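Local coordinates for phenazine biosynthesis protein, PhzF family (PDB 3EDN) that probably acts as an isomerase-like enzyme with a diaminopimelate epimerase-like fold, related to phenazine biosynthesis proteins, on a substrate that is not established, at residues N20-L31 and F45-S53; E225-S233 and Q258-V268. All blocks are in the same frame, centred on the assembly; numbering follows the deposited sequence.

Contact 1. Residues N20-L31 and F45-S53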
ATOM      1  N   ASN A  20     -11.329  13.532 -20.481  1.00  7.85           N
ATOM      2  CA  ASN A  20     -11.589  13.114 -19.115  1.00  8.46           C
ATOM      3  C   ASN A  20     -10.270  13.027 -18.363  1.00  8.73           C
ATOM      4  O   ASN A  20      -9.451  12.172 -18.653  1.00  8.67           O
ATOM      5  CB  ASN A  20     -12.296  11.764 -19.142  1.00  8.93           C
ATOM      6  CG  ASN A  20     -12.853  11.361 -17.779  1.00  9.56           C
ATOM      7  OD1 ASN A  20     -12.529  11.974 -16.751  1.00 10.51           O
ATOM      8  ND2 ASN A  20     -13.714  10.362 -17.769  1.00 10.38           N
ATOM      9  N   PRO A  21     -10.050  13.943 -17.414  1.00  8.71           N
ATOM     10  CA  PRO A  21      -8.738  13.992 -16.733  1.00  8.74           C
ATOM     11  C   PRO A  21      -8.344  12.716 -16.035  1.00  8.64           C
ATOM     12  O   PRO A  21      -9.163  12.046 -15.370  1.00  8.80           O
ATOM     13  CB  PRO A  21      -8.941  15.074 -15.669  1.00  8.98           C
ATOM     14  CG  PRO A  21      -9.965  15.990 -16.302  1.00  9.76           C
ATOM     15  CD  PRO A  21     -10.949  14.994 -16.910  1.00  9.36           C
ATOM     16  N   ALA A  22      -7.063  12.397 -16.178  1.00  8.87           N
ATOM     17  CA  ALA A  22      -6.500  11.211 -15.590  1.00  8.16           C
ATOM     18  C   ALA A  22      -5.185  11.656 -14.936  1.00  9.12           C
ATOM     19  O   ALA A  22      -4.248  12.036 -15.633  1.00  8.52           O
ATOM     20  CB  ALA A  22      -6.237  10.169 -16.695  1.00  9.76           C
ATOM     21  N   GLY A  23      -5.114  11.605 -13.601  1.00  7.83           N
ATOM     22  CA  GLY A  23      -3.843  11.828 -12.903  1.00  8.41           C
ATOM     23  C   GLY A  23      -3.007  10.563 -12.994  1.00  8.47           C
ATOM     24  O   GLY A  23      -3.533   9.464 -13.001  1.00  9.35           O
ATOM     25  N   ILE A  24      -1.694  10.722 -13.077  1.00  8.62           N
ATOM     26  CA  ILE A  24      -0.818   9.567 -13.222  1.00  8.63           C
ATOM     27  C   ILE A  24       0.491   9.757 -12.474  1.00  8.95           C
ATOM     28  O   ILE A  24       1.163  10.778 -12.612  1.00  9.08           O
ATOM     29  CB  ILE A  24      -0.456   9.323 -14.716  1.00  9.31           C
ATOM     30  CG1 ILE A  24      -1.688   9.324 -15.626  1.00 10.49           C
ATOM     31  CG2 ILE A  24       0.331   8.025 -14.884  1.00 11.18           C
ATOM     32  CD1 ILE A  24      -1.328   9.521 -17.089  1.00 10.91           C
ATOM     33  N   VAL A  25       0.818   8.772 -11.662  1.00  9.16           N
ATOM     34  CA  VAL A  25       2.180   8.613 -11.141  1.00  9.41           C
ATOM     35  C   VAL A  25       2.785   7.432 -11.912  1.00  8.88           C
ATOM     36  O   VAL A  25       2.363   6.289 -11.762  1.00 10.32           O
ATOM     37  CB  VAL A  25       2.175   8.373  -9.631  1.00 10.12           C
ATOM     38  CG1 VAL A  25       3.597   8.033  -9.102  1.00 10.73           C
ATOM     39  CG2 VAL A  25       1.592   9.597  -8.929  1.00 12.00           C
ATOM     40  N   LEU A  26       3.772   7.740 -12.749  1.00  8.84           N
ATOM     41  CA  LEU A  26       4.317   6.783 -13.713  1.00  9.76           C
ATOM     42  C   LEU A  26       5.134   5.650 -13.094  1.00  8.82           C
ATOM     43  O   LEU A  26       5.261   4.601 -13.711  1.00 10.30           O
ATOM     44  CB  LEU A  26       5.185   7.512 -14.744  1.00  9.78           C
ATOM     45  CG  LEU A  26       4.480   8.508 -15.682  1.00 12.33           C
ATOM     46  CD1 LEU A  26       5.526   9.341 -16.418  1.00 13.10           C
ATOM     47  CD2 LEU A  26       3.608   7.757 -16.656  1.00 12.80           C
ATOM     48  N   ASP A  27       5.728   5.880 -11.920  1.00  8.86           N
ATOM     49  CA  ASP A  27       6.373   4.790 -11.174  1.00  9.54           C
ATOM     50  C   ASP A  27       6.093   5.003  -9.695  1.00  9.89           C
ATOM     51  O   ASP A  27       6.682   5.869  -9.052  1.00 10.36           O
ATOM     52  CB  ASP A  27       7.875   4.700 -11.465  1.00 12.06           C
ATOM     53  CG  ASP A  27       8.569   3.611 -10.647  1.00 14.51           C
ATOM     54  OD1 ASP A  27       7.939   3.002  -9.762  1.00 15.13           O
ATOM     55  OD2 ASP A  27       9.765   3.343 -10.922  1.00 17.35           O
ATOM     56  N   ALA A  28       5.143   4.236  -9.183  1.00  9.53           N
ATOM     57  CA  ALA A  28       4.654   4.393  -7.818  1.00  8.27           C
ATOM     58  C   ALA A  28       5.249   3.367  -6.856  1.00  9.02           C
ATOM     59  O   ALA A  28       4.744   3.200  -5.748  1.00  9.79           O
ATOM     60  CB  ALA A  28       3.107   4.297  -7.812  1.00  9.66           C
ATOM     61  N   ASP A  29       6.312   2.681  -7.276  1.00  9.46           N
ATOM     62  CA  ASP A  29       6.874   1.620  -6.430  1.00  9.92           C
ATOM     63  C   ASP A  29       7.466   2.146  -5.129  1.00 10.99           C
ATOM     64  O   ASP A  29       7.690   1.367  -4.205  1.00 12.63           O
ATOM     65  CB  ASP A  29       7.909   0.763  -7.187  1.00 11.58           C
ATOM     66  CG  ASP A  29       7.265  -0.305  -8.085  1.00 11.53           C
ATOM     67  OD1 ASP A  29       6.108  -0.711  -7.829  1.00 12.90           O
ATOM     68  OD2 ASP A  29       7.927  -0.726  -9.072  1.00 16.40           O
ATOM     69  N   GLY A  30       7.681   3.452  -5.035  1.00 10.70           N
ATOM     70  CA  GLY A  30       8.196   4.051  -3.795  1.00 11.38           C
ATOM     71  C   GLY A  30       7.163   4.528  -2.788  1.00 11.07           C
ATOM     72  O   GLY A  30       7.520   5.188  -1.805  1.00 11.89           O
ATOM     73  N   LEU A  31       5.893   4.184  -3.015  1.00 11.01           N
ATOM     74  CA  LEU A  31       4.777   4.752  -2.245  1.00 10.73           C
ATOM     75  C   LEU A  31       3.955   3.698  -1.516  1.00 11.50           C
ATOM     76  O   LEU A  31       3.741   2.602  -2.017  1.00 10.64           O
ATOM     77  CB  LEU A  31       3.824   5.495  -3.187  1.00 10.18           C
ATOM     78  CG  LEU A  31       4.469   6.673  -3.912  1.00 11.63           C
ATOM     79  CD1 LEU A  31       3.585   7.169  -5.020  1.00 11.80           C
ATOM     80  CD2 LEU A  31       4.766   7.784  -2.906  1.00 12.45           C
ATOM     81  N   PHE A  45      -8.111  15.500  -8.891  1.00 14.56           N
ATOM     82  CA  PHE A  45      -8.813  15.079 -10.102  1.00 13.75           C
ATOM     83  C   PHE A  45      -9.802  13.984  -9.755  1.00 13.29           C
ATOM     84  O   PHE A  45      -9.712  13.372  -8.700  1.00 12.07           O
ATOM     85  CB  PHE A  45      -7.874  14.517 -11.170  1.00 14.63           C
ATOM     86  CG  PHE A  45      -6.837  15.477 -11.667  1.00 14.14           C
ATOM     87  CD1 PHE A  45      -6.878  16.838 -11.377  1.00 16.23           C
ATOM     88  CD2 PHE A  45      -5.802  14.991 -12.455  1.00 15.54           C
ATOM     89  CE1 PHE A  45      -5.877  17.703 -11.867  1.00 16.02           C
ATOM     90  CE2 PHE A  45      -4.814  15.837 -12.942  1.00 15.78           C
ATOM     91  CZ  PHE A  45      -4.853  17.193 -12.651  1.00 15.68           C
ATOM     92  N   ASN A  46     -10.723  13.698 -10.666  1.00 11.86           N
ATOM     93  CA  ASN A  46     -11.675  12.622 -10.455  1.00 11.23           C
ATOM     94  C   ASN A  46     -10.996  11.293 -10.125  1.00 11.82           C
ATOM     95  O   ASN A  46     -11.537  10.480  -9.365  1.00 12.19           O
ATOM     96  CB  ASN A  46     -12.608  12.482 -11.664  1.00 12.57           C
ATOM     97  CG  ASN A  46     -11.866  12.110 -12.909  1.00 13.23           C
ATOM     98  OD1 ASN A  46     -11.409  12.978 -13.667  1.00 16.21           O
ATOM     99  ND2 ASN A  46     -11.718  10.825 -13.128  1.00 12.17           N
ATOM    100  N   GLU A  47      -9.811  11.069 -10.703  1.00 10.88           N
ATOM    101  CA  GLU A  47      -9.067   9.841 -10.449  1.00 10.76           C
ATOM    102  C   GLU A  47      -7.598  10.050 -10.776  1.00  9.32           C
ATOM    103  O   GLU A  47      -7.254  10.799 -11.702  1.00 10.24           O
ATOM    104  CB  GLU A  47      -9.644   8.683 -11.272  1.00 11.09           C
ATOM    105  CG  GLU A  47      -9.030   7.311 -11.001  1.00 11.07           C
ATOM    106  CD  GLU A  47      -7.830   6.992 -11.882  1.00 11.39           C
ATOM    107  OE1 GLU A  47      -7.538   7.726 -12.859  1.00 12.55           O
ATOM    108  OE2 GLU A  47      -7.160   5.985 -11.560  1.00 11.55           O
ATOM    109  N   THR A  48      -6.746   9.399  -9.977  1.00  9.41           N
ATOM    110  CA  THR A  48      -5.285   9.342 -10.178  1.00  8.91           C
ATOM    111  C   THR A  48      -4.866   7.877 -10.110  1.00  8.58           C
ATOM    112  O   THR A  48      -5.264   7.161  -9.181  1.00  9.91           O
ATOM    113  CB  THR A  48      -4.535  10.166  -9.114  1.00  9.97           C
ATOM    114  OG1 THR A  48      -4.894  11.538  -9.256  1.00 10.66           O
ATOM    115  CG2 THR A  48      -3.025  10.057  -9.290  1.00  9.43           C
ATOM    116  N   SER A  49      -4.114   7.439 -11.127  1.00  8.37           N
ATOM    117  CA  SER A  49      -3.580   6.069 -11.213  1.00  8.56           C
ATOM    118  C   SER A  49      -2.096   5.992 -10.860  1.00  8.24           C
ATOM    119  O   SER A  49      -1.321   6.943 -11.051  1.00  8.78           O
ATOM    120  CB  SER A  49      -3.727   5.458 -12.622  1.00  9.54           C
ATOM    121  OG  SER A  49      -5.041   5.549 -13.148  1.00 10.99           O
ATOM    122  N   PHE A  50      -1.710   4.816 -10.386  1.00  8.74           N
ATOM    123  CA  PHE A  50      -0.371   4.560  -9.893  1.00  8.96           C
ATOM    124  C   PHE A  50       0.171   3.300 -10.548  1.00  8.18           C
ATOM    125  O   PHE A  50      -0.450   2.240 -10.458  1.00  8.94           O
ATOM    126  CB  PHE A  50      -0.455   4.383  -8.383  1.00  8.89           C
ATOM    127  CG  PHE A  50      -0.927   5.625  -7.684  1.00  9.20           C
ATOM    128  CD1 PHE A  50      -0.002   6.542  -7.206  1.00  9.62           C
ATOM    129  CD2 PHE A  50      -2.277   5.894  -7.539  1.00 10.08           C
ATOM    130  CE1 PHE A  50      -0.411   7.708  -6.587  1.00  8.68           C
ATOM    131  CE2 PHE A  50      -2.700   7.072  -6.930  1.00  8.76           C
ATOM    132  CZ  PHE A  50      -1.768   7.971  -6.447  1.00  8.65           C
ATOM    133  N   VAL A  51       1.304   3.434 -11.238  1.00  8.21           N
ATOM    134  CA  VAL A  51       1.886   2.318 -11.987  1.00  8.45           C
ATOM    135  C   VAL A  51       2.890   1.570 -11.118  1.00  9.22           C
ATOM    136  O   VAL A  51       3.788   2.196 -10.552  1.00 10.19           O
ATOM    137  CB  VAL A  51       2.575   2.823 -13.265  1.00  9.30           C
ATOM    138  CG1 VAL A  51       3.204   1.678 -14.061  1.00  9.95           C
ATOM    139  CG2 VAL A  51       1.570   3.598 -14.137  1.00 10.59           C
ATOM    140  N   LEU A  52       2.709   0.261 -11.003  1.00  9.13           N
ATOM    141  CA  LEU A  52       3.393  -0.568  -9.999  1.00  9.84           C
ATOM    142  C   LEU A  52       3.963  -1.842 -10.613  1.00 10.74           C
ATOM    143  O   LEU A  52       3.607  -2.228 -11.731  1.00 11.02           O
ATOM    144  CB  LEU A  52       2.398  -0.957  -8.904  1.00 10.34           C
ATOM    145  CG  LEU A  52       1.833   0.258  -8.167  1.00 10.61           C
ATOM    146  CD1 LEU A  52       0.488   0.003  -7.506  1.00 11.17           C
ATOM    147  CD2 LEU A  52       2.839   0.688  -7.120  1.00 11.63           C
ATOM    148  N   SER A  53       4.862  -2.485  -9.876  1.00 11.12           N
ATOM    149  CA  SER A  53       5.421  -3.765 -10.318  1.00 12.15           C
ATOM    150  C   SER A  53       4.410  -4.882 -10.066  1.00 11.88           C
ATOM    151  O   SER A  53       3.587  -4.789  -9.165  1.00 11.99           O
ATOM    152  CB  SER A  53       6.735  -4.075  -9.578  1.00 12.31           C
ATOM    153  OG  SER A  53       7.776  -3.185  -9.966  1.00 13.07           O
TER
HETATM  154  O   HOH W   1      -5.262   7.851 -14.394  1.00 11.17           O
HETATM  155  O   HOH W   2       6.414   0.811 -11.488  1.00 26.26           O
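Pro21 packs its CB loosely against CD2 of the Phe45 ring, 4.5 Å away, and the edge of the same ring meets Gly23 N in its plane. Gly23 N turns to Glu47 O (3.0 Å), whereas Gly23 O takes Ser49 N from 43° above its carbonyl plane. A water bridges Gly23 O, Glu47 OE1 and Ser49 OG, and Ser49 OG also donates to the syn lone pair of Glu47 OE2. Ile24 shares a face with Ser49, and both side chains reach Thr80 of helix 74-86. Parallel pairing of strands 20-25 and 48-52, linked through helix 33-43, builds one part of the diaminopimelate epimerase-like fold. On the other face, with Val25 CG1 anti to the backbone N (chi1 173°), CG2 lies anti to the carbonyl carbon and meets Phe50 CE1 at 3.6 Å. Past the strand, Ala28 N bonds to Val51 O (2.8 Å), while Ala28 CB sits at the edge of the Phe50 ring. Asp29 grips Ser53 twice: OD1 receives Ser53 N on its syn lone pair (3.0 Å), and OD2 receives Ser53 OG at 2.6 Å, 28° out of the carboxylate plane. Leu31 CD1 finally touches Phe50 CD1 at 4.2 Å.

Contact 2. Residues E225-S233 and Q258-V268; sequences EDPVTGTAS and QGQEIHKDGRV. With SO4 (sulfate ion), chain C; SO4 (sulfate ion), chain G.
The backbones of Pro227 and Gly259 come within 4.9 Å at their CA atoms, where, in the diaminopimelate epimerase-like fold, the hairpin of strands 251-258 and 266-273 packs on the loop running from strand 225-226 into helix 230-244; Gln258 and Gly266 form an antiparallel hydrogen-bonded pair. No backbone-to-backbone bond joins the two segments; the extended side chain of Gln258 does that work, its CG anti to the backbone N (chi1 -166°). Gln258 NE2 points to Thr229 OG1 at 3.0 Å, almost exactly in the amide plane, and makes a weak bond to Asp226 O. Gln258 OE1 accepts Thr229 N at 3.0 Å from well above its carbonyl plane, and a water links it to Ser233 OG. Beside these polar bonds the two branches of Val228 sit over Gly266, with CG2 3.6 Å from Gly266 CA, and CG1 continues to Val268 CG2 at 3.9 Å. At the outer end Ile262 CG2 touches Glu225 OE1 at 3.5 Å; the carboxylate itself is paired with Arg214. Thr229 OG1 gives its proton to the anti lone pair of Asp226 OD1 (2.6 Å), so Asp226, together with Thr229 N, which needs an acceptor, probably sets which way round the amide lies.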
ATOM      1  N   GLU A 225     -22.129  16.103 -13.785  1.00 19.86           N
ATOM      2  CA  GLU A 225     -21.904  15.676 -15.169  1.00 18.73           C
ATOM      3  C   GLU A 225     -20.452  15.259 -15.451  1.00 20.03           C
ATOM      4  O   GLU A 225     -19.526  15.965 -15.081  1.00 21.33           O
ATOM      5  CB  GLU A 225     -22.334  16.795 -16.122  1.00 18.72           C
ATOM      6  CG  GLU A 225     -21.945  16.574 -17.582  1.00 15.92           C
ATOM      7  CD  GLU A 225     -22.662  17.497 -18.551  1.00 16.56           C
ATOM      8  OE1 GLU A 225     -23.225  18.547 -18.129  1.00 16.13           O
ATOM      9  OE2 GLU A 225     -22.662  17.167 -19.750  1.00 15.23           O
ATOM     10  N   ASP A 226     -20.279  14.124 -16.130  1.00 19.08           N
ATOM     11  CA  ASP A 226     -18.964  13.540 -16.458  1.00 17.81           C
ATOM     12  C   ASP A 226     -18.595  13.926 -17.907  1.00 17.39           C
ATOM     13  O   ASP A 226     -19.448  13.911 -18.788  1.00 16.61           O
ATOM     14  CB  ASP A 226     -19.097  12.013 -16.342  1.00 17.80           C
ATOM     15  CG  ASP A 226     -17.762  11.288 -16.175  1.00 19.06           C
ATOM     16  OD1 ASP A 226     -17.465  10.442 -17.036  1.00 19.77           O
ATOM     17  OD2 ASP A 226     -17.046  11.516 -15.167  1.00 20.03           O
ATOM     18  N   PRO A 227     -17.334  14.302 -18.162  1.00 16.01           N
ATOM     19  CA  PRO A 227     -16.944  14.788 -19.501  1.00 15.21           C
ATOM     20  C   PRO A 227     -16.983  13.772 -20.680  1.00 13.89           C
ATOM     21  O   PRO A 227     -17.502  14.079 -21.766  1.00 13.18           O
ATOM     22  CB  PRO A 227     -15.521  15.328 -19.284  1.00 16.55           C
ATOM     23  CG  PRO A 227     -15.043  14.645 -18.050  1.00 16.00           C
ATOM     24  CD  PRO A 227     -16.223  14.378 -17.188  1.00 16.76           C
ATOM     25  N   VAL A 228     -16.396  12.598 -20.479  1.00 12.51           N
ATOM     26  CA  VAL A 228     -16.349  11.557 -21.508  1.00 12.07           C
ATOM     27  C   VAL A 228     -16.247  10.221 -20.794  1.00 11.58           C
ATOM     28  O   VAL A 228     -15.261   9.948 -20.108  1.00 12.11           O
ATOM     29  CB  VAL A 228     -15.107  11.647 -22.424  1.00 14.37           C
ATOM     30  CG1 VAL A 228     -15.372  10.841 -23.703  1.00 13.48           C
ATOM     31  CG2 VAL A 228     -14.673  13.093 -22.656  1.00 16.40           C
ATOM     32  N   THR A 229     -17.276   9.398 -20.927  1.00  9.50           N
ATOM     33  CA  THR A 229     -17.489   8.262 -20.038  1.00  9.69           C
ATOM     34  C   THR A 229     -17.350   6.947 -20.813  1.00  9.70           C
ATOM     35  O   THR A 229     -18.197   6.612 -21.646  1.00 10.58           O
ATOM     36  CB  THR A 229     -18.889   8.343 -19.397  1.00 10.26           C
ATOM     37  OG1 THR A 229     -19.089   9.673 -18.876  1.00 10.89           O
ATOM     38  CG2 THR A 229     -19.029   7.309 -18.279  1.00 11.35           C
ATOM     39  N   GLY A 230     -16.281   6.207 -20.546  1.00  9.81           N
ATOM     40  CA  GLY A 230     -15.999   4.982 -21.292  1.00  9.73           C
ATOM     41  C   GLY A 230     -17.009   3.880 -21.020  1.00  9.71           C
ATOM     42  O   GLY A 230     -17.414   3.170 -21.935  1.00  9.94           O
ATOM     43  N   THR A 231     -17.394   3.713 -19.760  1.00 10.04           N
ATOM     44  CA  THR A 231     -18.396   2.694 -19.404  1.00  9.98           C
ATOM     45  C   THR A 231     -19.705   2.904 -20.201  1.00 10.01           C
ATOM     46  O   THR A 231     -20.212   1.977 -20.872  1.00  8.85           O
ATOM     47  CB  THR A 231     -18.699   2.708 -17.883  1.00 11.24           C
ATOM     48  OG1 THR A 231     -19.004   4.039 -17.440  1.00 12.54           O
ATOM     49  CG2 THR A 231     -17.526   2.150 -17.114  1.00 12.73           C
ATOM     50  N   ALA A 232     -20.250   4.117 -20.136  1.00  9.29           N
ATOM     51  CA  ALA A 232     -21.515   4.403 -20.816  1.00  9.10           C
ATOM     52  C   ALA A 232     -21.377   4.297 -22.325  1.00  9.60           C
ATOM     53  O   ALA A 232     -22.312   3.910 -23.017  1.00 10.59           O
ATOM     54  CB  ALA A 232     -22.044   5.793 -20.409  1.00  9.15           C
ATOM     55  N   SER A 233     -20.194   4.614 -22.835  1.00 10.45           N
ATOM     56  CA  SER A 233     -19.951   4.527 -24.267  1.00  9.56           C
ATOM     57  C   SER A 233     -20.088   3.095 -24.736  1.00  9.86           C
ATOM     58  O   SER A 233     -20.651   2.836 -25.807  1.00  9.46           O
ATOM     59  CB  SER A 233     -18.541   5.007 -24.592  1.00 10.74           C
ATOM     60  OG  SER A 233     -18.413   6.372 -24.248  1.00 12.24           O
ATOM     61  N   GLN A 258     -18.849  12.883 -26.717  1.00  9.19           N
ATOM     62  CA  GLN A 258     -19.416  13.393 -25.477  1.00  8.51           C
ATOM     63  C   GLN A 258     -18.629  14.604 -25.045  1.00  9.44           C
ATOM     64  O   GLN A 258     -17.424  14.679 -25.295  1.00 10.45           O
ATOM     65  CB  GLN A 258     -19.293  12.327 -24.380  1.00  9.39           C
ATOM     66  CG  GLN A 258     -20.131  12.549 -23.094  1.00  9.25           C
ATOM     67  CD  GLN A 258     -19.858  11.489 -22.034  1.00  9.33           C
ATOM     68  OE1 GLN A 258     -19.707  10.315 -22.342  1.00 11.89           O
ATOM     69  NE2 GLN A 258     -19.816  11.909 -20.768  1.00 11.27           N
ATOM     70  N   GLY A 259     -19.305  15.525 -24.365  1.00 10.21           N
ATOM     71  CA  GLY A 259     -18.627  16.646 -23.716  1.00 11.29           C
ATOM     72  C   GLY A 259     -18.732  18.002 -24.392  1.00 12.08           C
ATOM     73  O   GLY A 259     -18.281  18.986 -23.831  1.00 11.93           O
ATOM     74  N   GLN A 260     -19.293  18.058 -25.598  1.00 11.89           N
ATOM     75  CA  GLN A 260     -19.312  19.303 -26.355  1.00 12.17           C
ATOM     76  C   GLN A 260     -20.100  20.397 -25.612  1.00 13.04           C
ATOM     77  O   GLN A 260     -19.718  21.583 -25.616  1.00 14.51           O
ATOM     78  CB  GLN A 260     -19.854  19.060 -27.769  1.00 12.46           C
ATOM     79  CG  GLN A 260     -18.979  18.142 -28.644  1.00 13.84           C
ATOM     80  CD  GLN A 260     -18.973  16.685 -28.219  1.00 13.70           C
ATOM     81  OE1 GLN A 260     -19.931  16.198 -27.650  1.00 14.34           O
ATOM     82  NE2 GLN A 260     -17.860  15.980 -28.492  1.00 14.25           N
ATOM     83  N   GLU A 261     -21.171  20.000 -24.937  1.00 13.30           N
ATOM     84  CA  GLU A 261     -22.027  20.944 -24.220  1.00 14.04           C
ATOM     85  C   GLU A 261     -21.327  21.563 -23.018  1.00 14.04           C
ATOM     86  O   GLU A 261     -21.754  22.607 -22.500  1.00 16.39           O
ATOM     87  CB  GLU A 261     -23.319  20.262 -23.768  1.00 14.32           C
ATOM     88  CG  GLU A 261     -24.231  19.811 -24.912  1.00 15.12           C
ATOM     89  CD  GLU A 261     -23.988  18.371 -25.335  1.00 16.14           C
ATOM     90  OE1 GLU A 261     -22.823  17.930 -25.406  1.00 15.52           O
ATOM     91  OE2 GLU A 261     -24.976  17.651 -25.598  1.00 16.73           O
ATOM     92  N   ILE A 262     -20.259  20.912 -22.555  1.00 12.04           N
ATOM     93  CA  ILE A 262     -19.437  21.497 -21.492  1.00 12.49           C
ATOM     94  C   ILE A 262     -18.036  21.832 -21.994  1.00 12.60           C
ATOM     95  O   ILE A 262     -17.068  21.813 -21.224  1.00 14.21           O
ATOM     96  CB  ILE A 262     -19.387  20.636 -20.202  1.00 13.64           C
ATOM     97  CG1 ILE A 262     -18.887  19.229 -20.496  1.00 13.48           C
ATOM     98  CG2 ILE A 262     -20.754  20.556 -19.559  1.00 15.28           C
ATOM     99  CD1 ILE A 262     -18.806  18.385 -19.253  1.00 14.77           C
ATOM    100  N   HIS A 263     -17.951  22.135 -23.289  1.00 12.23           N
ATOM    101  CA  HIS A 263     -16.755  22.758 -23.884  1.00 12.43           C
ATOM    102  C   HIS A 263     -15.591  21.803 -24.056  1.00 12.79           C
ATOM    103  O   HIS A 263     -14.426  22.221 -24.100  1.00 14.26           O
ATOM    104  CB  HIS A 263     -16.360  23.996 -23.084  1.00 14.11           C
ATOM    105  CG  HIS A 263     -17.540  24.840 -22.741  1.00 15.56           C
ATOM    106  ND1 HIS A 263     -17.993  25.007 -21.449  1.00 17.28           N
ATOM    107  CD2 HIS A 263     -18.423  25.484 -23.538  1.00 15.82           C
ATOM    108  CE1 HIS A 263     -19.084  25.758 -21.464  1.00 16.38           C
ATOM    109  NE2 HIS A 263     -19.362  26.061 -22.717  1.00 17.83           N
ATOM    110  N   LYS A 264     -15.908  20.512 -24.123  1.00 12.28           N
ATOM    111  CA  LYS A 264     -14.909  19.483 -24.328  1.00 11.79           C
ATOM    112  C   LYS A 264     -15.150  18.820 -25.675  1.00 10.39           C
ATOM    113  O   LYS A 264     -16.015  19.253 -26.449  1.00 10.47           O
ATOM    114  CB  LYS A 264     -14.995  18.439 -23.218  1.00 13.08           C
ATOM    115  CG  LYS A 264     -14.928  19.003 -21.807  1.00 17.40           C
ATOM    116  CD  LYS A 264     -13.511  19.116 -21.350  1.00 19.67           C
ATOM    117  CE  LYS A 264     -13.374  18.699 -19.875  1.00 20.64           C
ATOM    118  NZ  LYS A 264     -11.941  18.441 -19.525  1.00 20.51           N
ATOM    119  N   ASP A 265     -14.386  17.777 -25.970  1.00 10.87           N
ATOM    120  CA  ASP A 265     -14.598  17.058 -27.226  1.00 11.09           C
ATOM    121  C   ASP A 265     -14.036  15.655 -27.120  1.00 11.70           C
ATOM    122  O   ASP A 265     -12.933  15.362 -27.602  1.00 11.56           O
ATOM    123  CB  ASP A 265     -13.994  17.798 -28.430  1.00 12.56           C
ATOM    124  CG  ASP A 265     -14.289  17.090 -29.743  1.00 15.02           C
ATOM    125  OD1 ASP A 265     -15.334  16.418 -29.843  1.00 15.70           O
ATOM    126  OD2 ASP A 265     -13.454  17.165 -30.667  1.00 18.00           O
ATOM    127  N   GLY A 266     -14.816  14.799 -26.475  1.00 10.54           N
ATOM    128  CA  GLY A 266     -14.389  13.440 -26.219  1.00  9.67           C
ATOM    129  C   GLY A 266     -14.929  12.490 -27.263  1.00  9.22           C
ATOM    130  O   GLY A 266     -16.031  12.693 -27.796  1.00 10.08           O
ATOM    131  N   ARG A 267     -14.142  11.469 -27.559  1.00  8.79           N
ATOM    132  CA  ARG A 267     -14.567  10.415 -28.474  0.50  9.90           C
ATOM    133  C   ARG A 267     -14.125   9.071 -27.921  1.00  9.84           C
ATOM    134  O   ARG A 267     -13.020   8.924 -27.404  1.00 10.48           O
ATOM    135  CB  ARG A 267     -14.015  10.637 -29.884  0.50 12.70           C
ATOM    136  CG  ARG A 267     -14.696  11.781 -30.627  0.50 14.53           C
ATOM    137  CD  ARG A 267     -14.354  11.794 -32.113  0.50 16.30           C
ATOM    138  NE  ARG A 267     -12.934  12.040 -32.370  0.50 18.23           N
ATOM    139  CZ  ARG A 267     -12.387  13.249 -32.499  0.50 18.47           C
ATOM    140  NH1 ARG A 267     -13.140  14.339 -32.399  0.50 18.54           N
ATOM    141  NH2 ARG A 267     -11.083  13.371 -32.737  0.50 18.13           N
ATOM    142  N   VAL A 268     -15.021   8.101 -28.005  1.00  8.78           N
ATOM    143  CA  VAL A 268     -14.719   6.734 -27.627  1.00  8.79           C
ATOM    144  C   VAL A 268     -15.058   5.827 -28.796  1.00  8.17           C
ATOM    145  O   VAL A 268     -16.148   5.921 -29.370  1.00  8.75           O
ATOM    146  CB  VAL A 268     -15.499   6.285 -26.399  1.00  8.94           C
ATOM    147  CG1 VAL A 268     -15.054   4.885 -25.975  1.00  9.83           C
ATOM    148  CG2 VAL A 268     -15.301   7.275 -25.275  1.00  9.88           C
TER
HETATM  149  S   SO4 C 300     -14.679   5.854 -17.384  1.00 13.59           S
HETATM  150  O1  SO4 C 300     -13.473   5.577 -16.610  1.00 13.43           O
HETATM  151  O2  SO4 C 300     -14.479   6.767 -18.498  1.00 13.61           O
HETATM  152  O3  SO4 C 300     -15.268   4.617 -17.793  1.00 14.44           O
HETATM  153  O4  SO4 C 300     -15.633   6.454 -16.442  1.00 16.82           O
HETATM  154  S   SO4 G 304     -19.613  18.467 -11.653  0.50 31.51           S
HETATM  155  O1  SO4 G 304     -20.258  17.836 -10.509  0.50 31.28           O
HETATM  156  O2  SO4 G 304     -18.164  18.401 -11.469  0.50 31.53           O
HETATM  157  O3  SO4 G 304     -19.976  17.746 -12.870  0.50 31.71           O
HETATM  158  O4  SO4 G 304     -20.031  19.862 -11.765  0.50 31.46           O
HETATM  159  O   HOH W   3     -21.421  17.695 -22.382  1.00 13.62           O
HETATM  160  O   HOH W   4     -19.469   8.850 -24.691  1.00 16.83           O

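How the contacts relate
Although their centres are 21 Å apart, the two contacts meet at the start of strand 20-25. Asn20 ND2 of contact 1 probably donates a hydrogen bond to Val228 O of contact 2 (2.8 Å), and Pro21 CD packs on Pro227 CG at 4.3 Å. Lys264 adds a second tie, its NZ bonding to Gly19 O just ahead of Asn20. A sulfate, probably from the crystallisation liquor, lies at this junction: Gly230 N holds its O2 at 2.8 Å and Thr231 N its O3 at 3.0 Å, His75 also binds it, and the side chain of Asn20 is about 4 Å away between nearest atoms. Such an anion site at a helix start is consistent with a substrate pocket, though none is established here.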